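Glycosyl hydrolases family 31 family protein (Aspergillus niger, PDB 6DRU) catalyses the release of alpha-xylose from the non-reducing terminal glucose of xyloglucan oligosaccharides, as an alpha-xylosidase of glycoside hydrolase family 31. Local coordinates at residues V435-P440 with S471-S476; P278-V283 with L591-G596. All coordinates share one frame; numbering follows the deposited sequence.

Interaction 1: V435-P440 with S471-S476; sequences VGKLYP and SGYIGS
In the loop leaving strand 467-469 of the TIM barrel, at the catalytic end, Tyr473 lays its ring against Lys437, by the start of helix 439-455. Lys437 CB sits over one face, 3.6 Å from the Tyr473 ring centroid and 15° off the normal, a CH-pi contact. Ile474 CG1 covers the opposite face toward the rim. The two side chains cross at about a right angle. Bends at chi2 and chi3 curl the lysine back, bringing CE within 3.4 Å of Tyr473 CE1. Further on, Pro440 meets the loop with its ring: CB lies 3.5 Å from Ser471 CB, and CG packs beside the same serine.

The polar link is a water, which donates to Lys437 O and Gly472 O, each at 2.7 Å, and accepts a weak bond from Lys437 NZ. Stronger anchors lie outside, NZ on Pro177 O and Tyr473 OH on Met193 O. Gly472, lacking a side chain, leaves room for Ser476 OG, which takes the Tyr473 N-H at 2.7 Å and 172° across a type II turn. Gly475 suits the third place of that turn, where phi is positive.

Lysine serves here through both its parts: methylenes lie on the aromatic face while the Pro177 carbonyl, and more weakly the water, receive the ammonium, so a probable charge is accommodated in a buried place.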
ATOM      1  N   VAL A 435     -11.331  -2.635  11.857  1.00 55.54           N
ATOM      2  CA  VAL A 435     -12.378  -3.146  12.734  1.00 56.43           C
ATOM      3  C   VAL A 435     -11.822  -3.362  14.139  1.00 55.89           C
ATOM      4  O   VAL A 435     -12.501  -3.915  15.012  1.00 59.11           O
ATOM      5  CB  VAL A 435     -12.985  -4.440  12.150  1.00 49.62           C
ATOM      6  CG1 VAL A 435     -12.128  -5.654  12.487  1.00 51.34           C
ATOM      7  CG2 VAL A 435     -14.423  -4.630  12.617  1.00 63.52           C
ATOM      8  N   GLY A 436     -10.589  -2.899  14.372  1.00 55.02           N
ATOM      9  CA  GLY A 436      -9.895  -3.212  15.614  1.00 55.93           C
ATOM     10  C   GLY A 436     -10.621  -2.763  16.868  1.00 54.92           C
ATOM     11  O   GLY A 436     -10.557  -3.438  17.899  1.00 54.81           O
ATOM     12  N   LYS A 437     -11.314  -1.623  16.807  1.00 49.17           N
ATOM     13  CA  LYS A 437     -12.020  -1.121  17.981  1.00 51.56           C
ATOM     14  C   LYS A 437     -13.120  -2.064  18.449  1.00 53.77           C
ATOM     15  O   LYS A 437     -13.641  -1.881  19.555  1.00 66.99           O
ATOM     16  CB  LYS A 437     -12.608   0.261  17.693  1.00 52.69           C
ATOM     17  CG  LYS A 437     -11.617   1.242  17.087  1.00 55.86           C
ATOM     18  CD  LYS A 437     -10.496   1.568  18.059  1.00 50.40           C
ATOM     19  CE  LYS A 437     -10.926   2.619  19.069  1.00 59.57           C
ATOM     20  NZ  LYS A 437     -10.551   2.248  20.460  1.00 63.29           N
ATOM     21  N   LEU A 438     -13.487  -3.058  17.637  1.00 50.74           N
ATOM     22  CA  LEU A 438     -14.520  -4.018  18.002  1.00 50.72           C
ATOM     23  C   LEU A 438     -14.018  -5.090  18.961  1.00 51.31           C
ATOM     24  O   LEU A 438     -14.831  -5.680  19.681  1.00 55.14           O
ATOM     25  CB  LEU A 438     -15.083  -4.671  16.733  1.00 47.69           C
ATOM     26  CG  LEU A 438     -15.950  -5.931  16.832  1.00 48.40           C
ATOM     27  CD1 LEU A 438     -17.271  -5.635  17.522  1.00 45.70           C
ATOM     28  CD2 LEU A 438     -16.185  -6.531  15.456  1.00 58.31           C
ATOM     29  N   TYR A 439     -12.705  -5.333  19.005  1.00 53.26           N
ATOM     30  CA  TYR A 439     -12.184  -6.502  19.715  1.00 56.43           C
ATOM     31  C   TYR A 439     -12.601  -6.562  21.181  1.00 64.29           C
ATOM     32  O   TYR A 439     -13.161  -7.593  21.593  1.00 60.61           O
ATOM     33  CB  TYR A 439     -10.660  -6.566  19.566  1.00 49.21           C
ATOM     34  CG  TYR A 439     -10.066  -7.857  20.080  1.00 57.37           C
ATOM     35  CD1 TYR A 439      -9.671  -7.987  21.406  1.00 61.85           C
ATOM     36  CD2 TYR A 439      -9.907  -8.950  19.241  1.00 65.07           C
ATOM     37  CE1 TYR A 439      -9.133  -9.169  21.879  1.00 61.03           C
ATOM     38  CE2 TYR A 439      -9.369 -10.134  19.702  1.00 68.44           C
ATOM     39  CZ  TYR A 439      -8.983 -10.239  21.022  1.00 64.69           C
ATOM     40  OH  TYR A 439      -8.447 -11.419  21.483  1.00 60.37           O
ATOM     41  N   PRO A 440     -12.365  -5.541  22.019  1.00 58.22           N
ATOM     42  CA  PRO A 440     -12.806  -5.662  23.418  1.00 52.96           C
ATOM     43  C   PRO A 440     -14.315  -5.668  23.565  1.00 58.48           C
ATOM     44  O   PRO A 440     -14.837  -6.303  24.490  1.00 56.27           O
ATOM     45  CB  PRO A 440     -12.176  -4.436  24.090  1.00 55.26           C
ATOM     46  CG  PRO A 440     -12.068  -3.439  22.997  1.00 64.85           C
ATOM     47  CD  PRO A 440     -11.747  -4.227  21.758  1.00 55.96           C
ATOM     48  N   SER A 471     -11.495  -2.731  28.868  1.00 53.59           N
ATOM     49  CA  SER A 471     -11.666  -1.995  27.625  1.00 48.63           C
ATOM     50  C   SER A 471     -13.089  -2.201  27.122  1.00 56.82           C
ATOM     51  O   SER A 471     -13.866  -2.976  27.685  1.00 53.18           O
ATOM     52  CB  SER A 471     -10.636  -2.432  26.578  1.00 53.32           C
ATOM     53  OG  SER A 471     -10.619  -1.547  25.471  1.00 54.86           O
ATOM     54  N   GLY A 472     -13.417  -1.495  26.048  1.00 49.36           N
ATOM     55  CA  GLY A 472     -14.752  -1.566  25.491  1.00 41.79           C
ATOM     56  C   GLY A 472     -14.871  -0.606  24.335  1.00 54.48           C
ATOM     57  O   GLY A 472     -13.863  -0.179  23.768  1.00 62.39           O
ATOM     58  N   TYR A 473     -16.106  -0.254  23.991  1.00 47.13           N
ATOM     59  CA  TYR A 473     -16.311   0.676  22.889  1.00 50.89           C
ATOM     60  C   TYR A 473     -17.728   1.239  22.972  1.00 54.32           C
ATOM     61  O   TYR A 473     -18.329   1.275  24.052  1.00 52.91           O
ATOM     62  CB  TYR A 473     -16.023  -0.014  21.543  1.00 51.80           C
ATOM     63  CG  TYR A 473     -15.665   0.952  20.440  1.00 58.41           C
ATOM     64  CD1 TYR A 473     -14.654   1.888  20.615  1.00 60.54           C
ATOM     65  CD2 TYR A 473     -16.337   0.931  19.225  1.00 53.28           C
ATOM     66  CE1 TYR A 473     -14.322   2.778  19.613  1.00 63.65           C
ATOM     67  CE2 TYR A 473     -16.009   1.817  18.213  1.00 57.16           C
ATOM     68  CZ  TYR A 473     -15.000   2.738  18.414  1.00 65.35           C
ATOM     69  OH  TYR A 473     -14.666   3.623  17.415  1.00 62.55           O
ATOM     70  N   ILE A 474     -18.248   1.688  21.828  1.00 57.49           N
ATOM     71  CA  ILE A 474     -19.564   2.309  21.778  1.00 55.73           C
ATOM     72  C   ILE A 474     -20.621   1.323  22.249  1.00 59.56           C
ATOM     73  O   ILE A 474     -20.704   0.191  21.756  1.00 64.94           O
ATOM     74  CB  ILE A 474     -19.856   2.807  20.355  1.00 52.38           C
ATOM     75  CG1 ILE A 474     -18.774   3.789  19.900  1.00 57.71           C
ATOM     76  CG2 ILE A 474     -21.221   3.457  20.284  1.00 44.97           C
ATOM     77  CD1 ILE A 474     -18.854   4.154  18.435  1.00 49.69           C
ATOM     78  N   GLY A 475     -21.434   1.749  23.213  1.00 63.09           N
ATOM     79  CA  GLY A 475     -22.521   0.920  23.690  1.00 60.92           C
ATOM     80  C   GLY A 475     -22.112  -0.236  24.571  1.00 60.81           C
ATOM     81  O   GLY A 475     -22.898  -1.168  24.753  1.00 56.06           O
ATOM     82  N   SER A 476     -20.901  -0.202  25.133  1.00 62.60           N
ATOM     83  CA  SER A 476     -20.461  -1.280  26.013  1.00 63.70           C
ATOM     84  C   SER A 476     -21.319  -1.394  27.265  1.00 59.08           C
ATOM     85  O   SER A 476     -21.286  -2.436  27.930  1.00 61.21           O
ATOM     86  CB  SER A 476     -18.995  -1.079  26.407  1.00 63.69           C
ATOM     87  OG  SER A 476     -18.118  -1.479  25.368  1.00 61.04           O
TER
HETATM   88  O   HOH W   1     -12.463  -0.323  21.429  1.00 55.69           O

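Interaction 2: P278-V283 with L591-G596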
ATOM      1  N   PRO A 278     -17.844  -8.363  56.378  1.00 69.36           N
ATOM      2  CA  PRO A 278     -18.579  -8.774  55.175  1.00 66.81           C
ATOM      3  C   PRO A 278     -17.759  -8.596  53.906  1.00 69.49           C
ATOM      4  O   PRO A 278     -17.000  -7.635  53.757  1.00 60.78           O
ATOM      5  CB  PRO A 278     -19.802  -7.852  55.181  1.00 53.54           C
ATOM      6  CG  PRO A 278     -19.335  -6.631  55.897  1.00 62.04           C
ATOM      7  CD  PRO A 278     -18.356  -7.101  56.940  1.00 62.20           C
ATOM      8  N   VAL A 279     -17.927  -9.543  52.987  1.00 74.29           N
ATOM      9  CA  VAL A 279     -17.318  -9.488  51.661  1.00 61.40           C
ATOM     10  C   VAL A 279     -18.290 -10.128  50.677  1.00 66.29           C
ATOM     11  O   VAL A 279     -18.928 -11.141  50.984  1.00 61.22           O
ATOM     12  CB  VAL A 279     -15.931 -10.172  51.640  1.00 59.50           C
ATOM     13  CG1 VAL A 279     -16.033 -11.633  52.056  1.00 47.74           C
ATOM     14  CG2 VAL A 279     -15.287 -10.044  50.267  1.00 60.98           C
ATOM     15  N   SER A 280     -18.425  -9.517  49.500  1.00 65.09           N
ATOM     16  CA  SER A 280     -19.413  -9.956  48.521  1.00 59.00           C
ATOM     17  C   SER A 280     -18.827 -10.751  47.361  1.00 69.22           C
ATOM     18  O   SER A 280     -19.545 -11.556  46.760  1.00 69.86           O
ATOM     19  CB  SER A 280     -20.178  -8.751  47.965  1.00 57.47           C
ATOM     20  OG  SER A 280     -21.012  -8.173  48.952  1.00 71.95           O
ATOM     21  N   MET A 281     -17.551 -10.563  47.032  1.00 59.40           N
ATOM     22  CA  MET A 281     -16.962 -11.274  45.907  1.00 62.83           C
ATOM     23  C   MET A 281     -15.462 -11.415  46.124  1.00 65.85           C
ATOM     24  O   MET A 281     -14.794 -10.462  46.534  1.00 62.52           O
ATOM     25  CB  MET A 281     -17.242 -10.555  44.581  1.00 64.80           C
ATOM     26  CG  MET A 281     -17.218 -11.473  43.367  1.00 64.25           C
ATOM     27  SD  MET A 281     -16.932 -10.606  41.814  1.00 70.72           S
ATOM     28  CE  MET A 281     -18.495  -9.770  41.582  1.00 62.87           C
ATOM     29  N   ILE A 282     -14.946 -12.611  45.846  1.00 64.47           N
ATOM     30  CA  ILE A 282     -13.524 -12.923  45.945  1.00 58.65           C
ATOM     31  C   ILE A 282     -12.999 -13.139  44.531  1.00 66.79           C
ATOM     32  O   ILE A 282     -13.602 -13.888  43.751  1.00 74.63           O
ATOM     33  CB  ILE A 282     -13.295 -14.175  46.810  1.00 70.60           C
ATOM     34  CG1 ILE A 282     -13.661 -13.903  48.274  1.00 58.36           C
ATOM     35  CG2 ILE A 282     -11.850 -14.638  46.705  1.00 60.74           C
ATOM     36  CD1 ILE A 282     -12.589 -13.234  49.080  1.00 61.40           C
ATOM     37  N   VAL A 283     -11.883 -12.494  44.195  1.00 58.56           N
ATOM     38  CA  VAL A 283     -11.357 -12.492  42.833  1.00 59.26           C
ATOM     39  C   VAL A 283     -10.031 -13.242  42.796  1.00 63.92           C
ATOM     40  O   VAL A 283      -9.158 -13.018  43.644  1.00 63.46           O
ATOM     41  CB  VAL A 283     -11.188 -11.060  42.300  1.00 58.11           C
ATOM     42  CG1 VAL A 283     -10.789 -11.083  40.838  1.00 56.77           C
ATOM     43  CG2 VAL A 283     -12.471 -10.268  42.492  1.00 57.05           C
ATOM     44  N   LEU A 591     -20.278   0.932  55.657  1.00 60.78           N
ATOM     45  CA  LEU A 591     -20.987   2.047  55.037  1.00 64.28           C
ATOM     46  C   LEU A 591     -21.411   1.705  53.613  1.00 68.86           C
ATOM     47  O   LEU A 591     -22.489   2.110  53.162  1.00 65.40           O
ATOM     48  CB  LEU A 591     -20.112   3.300  55.049  1.00 57.66           C
ATOM     49  CG  LEU A 591     -20.668   4.526  54.319  1.00 58.21           C
ATOM     50  CD1 LEU A 591     -21.991   4.963  54.932  1.00 42.64           C
ATOM     51  CD2 LEU A 591     -19.660   5.667  54.330  1.00 55.29           C
ATOM     52  N   ARG A 592     -20.569   0.961  52.891  1.00 64.77           N
ATOM     53  CA  ARG A 592     -20.912   0.542  51.537  1.00 63.47           C
ATOM     54  C   ARG A 592     -22.191  -0.286  51.529  1.00 68.44           C
ATOM     55  O   ARG A 592     -23.086  -0.061  50.706  1.00 66.54           O
ATOM     56  CB  ARG A 592     -19.751  -0.246  50.928  1.00 62.39           C
ATOM     57  CG  ARG A 592     -20.036  -0.841  49.559  1.00 56.82           C
ATOM     58  CD  ARG A 592     -20.098   0.234  48.490  1.00 60.28           C
ATOM     59  NE  ARG A 592     -20.418  -0.321  47.178  1.00 60.85           N
ATOM     60  CZ  ARG A 592     -20.440   0.387  46.053  1.00 62.61           C
ATOM     61  NH1 ARG A 592     -20.163   1.684  46.076  1.00 55.16           N
ATOM     62  NH2 ARG A 592     -20.742  -0.202  44.905  1.00 64.01           N
ATOM     63  N   TYR A 593     -22.296  -1.251  52.446  1.00 67.48           N
ATOM     64  CA  TYR A 593     -23.516  -2.047  52.536  1.00 66.16           C
ATOM     65  C   TYR A 593     -24.690  -1.220  53.040  1.00 66.12           C
ATOM     66  O   TYR A 593     -25.842  -1.520  52.710  1.00 71.84           O
ATOM     67  CB  TYR A 593     -23.293  -3.261  53.439  1.00 54.78           C
ATOM     68  CG  TYR A 593     -22.399  -4.312  52.825  1.00 64.00           C
ATOM     69  CD1 TYR A 593     -22.878  -5.164  51.839  1.00 56.41           C
ATOM     70  CD2 TYR A 593     -21.078  -4.452  53.227  1.00 64.16           C
ATOM     71  CE1 TYR A 593     -22.068  -6.125  51.270  1.00 56.62           C
ATOM     72  CE2 TYR A 593     -20.258  -5.410  52.663  1.00 66.38           C
ATOM     73  CZ  TYR A 593     -20.760  -6.245  51.685  1.00 69.48           C
ATOM     74  OH  TYR A 593     -19.953  -7.205  51.116  1.00 67.41           O
ATOM     75  N   GLN A 594     -24.423  -0.182  53.837  1.00 68.82           N
ATOM     76  CA  GLN A 594     -25.500   0.684  54.305  1.00 63.06           C
ATOM     77  C   GLN A 594     -26.081   1.517  53.171  1.00 69.71           C
ATOM     78  O   GLN A 594     -27.253   1.907  53.225  1.00 70.27           O
ATOM     79  CB  GLN A 594     -24.996   1.587  55.430  1.00 56.63           C
ATOM     80  CG  GLN A 594     -26.098   2.301  56.197  1.00 62.46           C
ATOM     81  CD  GLN A 594     -25.558   3.170  57.316  1.00 87.63           C
ATOM     82  OE1 GLN A 594     -24.352   3.196  57.572  1.00 86.52           O
ATOM     83  NE2 GLN A 594     -26.448   3.886  57.992  1.00 85.68           N
ATOM     84  N   LEU A 595     -25.286   1.792  52.137  1.00 64.59           N
ATOM     85  CA  LEU A 595     -25.737   2.531  50.969  1.00 63.72           C
ATOM     86  C   LEU A 595     -26.374   1.629  49.916  1.00 68.92           C
ATOM     87  O   LEU A 595     -26.544   2.058  48.769  1.00 72.51           O
ATOM     88  CB  LEU A 595     -24.569   3.307  50.353  1.00 44.79           C
ATOM     89  CG  LEU A 595     -24.012   4.480  51.162  1.00 61.21           C
ATOM     90  CD1 LEU A 595     -22.560   4.751  50.791  1.00 57.51           C
ATOM     91  CD2 LEU A 595     -24.864   5.725  50.960  1.00 49.06           C
ATOM     92  N   GLY A 596     -26.730   0.394  50.283  1.00 63.07           N
ATOM     93  CA  GLY A 596     -27.222  -0.556  49.296  1.00 66.33           C
ATOM     94  C   GLY A 596     -28.513  -0.118  48.628  1.00 64.13           C
ATOM     95  O   GLY A 596     -28.676  -0.270  47.416  1.00 72.46           O
TER
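The backbones of 278-283 and 591-596 stay well apart, their nearest CA atoms, those of Pro278 and Tyr593, being 8.8 Å from each other, so a single long side chain spans the gap. Tyr593, in the last turn of helix 582-594, has CG anti to its carbonyl carbon (chi1 -71°), and its ring extends to the residues that lead into strand 281-284.

The phenol group makes the polar contact. Ser280 OG lies at the ring edge, in its plane, and shares a hydrogen bond of 2.6 Å with Tyr593 OH, in which either hydroxyl could be the donor. The small serine suits this place because its hydroxyl stays close to the main chain, where the tyrosine arrives. Nearer the helix, Pro278 slides past the aromatic group in the opposite direction. Its CB is 3.5 Å from Tyr593 CE2 and its CG 3.6 Å from the same atom, an apolar contact that the compact proline ring makes obliquely. Val279, between them, turns the other way and packs on Phe272 of helix 262-274.

Tyr593 OH has a second partner in Tyr252 N, at the start of the neighbouring strand 252-254, whose backbone is also bonded to that of Ser280. Two bonds thus grip the phenol oxygen and fix the far end of the ring. The adjacent Arg592 binds backbone carbonyls of Leu250, Thr549, Leu551 and Pro552, tying the same helix turn to the chain before strands 252-254 and 554-555.

This is the layout of a TIM barrel at the N-terminal ends of its strands, away from the catalytic mouth: the helix following strand 554-555 is fastened to the entrances of strands 252-254 and 281-284, the first of which pairs with 554-555.

Both interactions belong to the TIM-barrel domain, yet their centres lie 30 Å apart and they do not touch. Interaction 1 is buried, on the side of the barrel where the strands end and xylose is bound; the side chain of Ser471 is about 9 Å from that of the active-site Asp395. Interaction 2 is only partly buried and lies away from the annotated sites, where strands begin. The first joins a loop to the start of a helix, the second the end of a helix to the start of a strand. Their chemistry differs accordingly: a water and aliphatic-aromatic packing inside, a direct hydroxyl pair beside a proline nearer the surface.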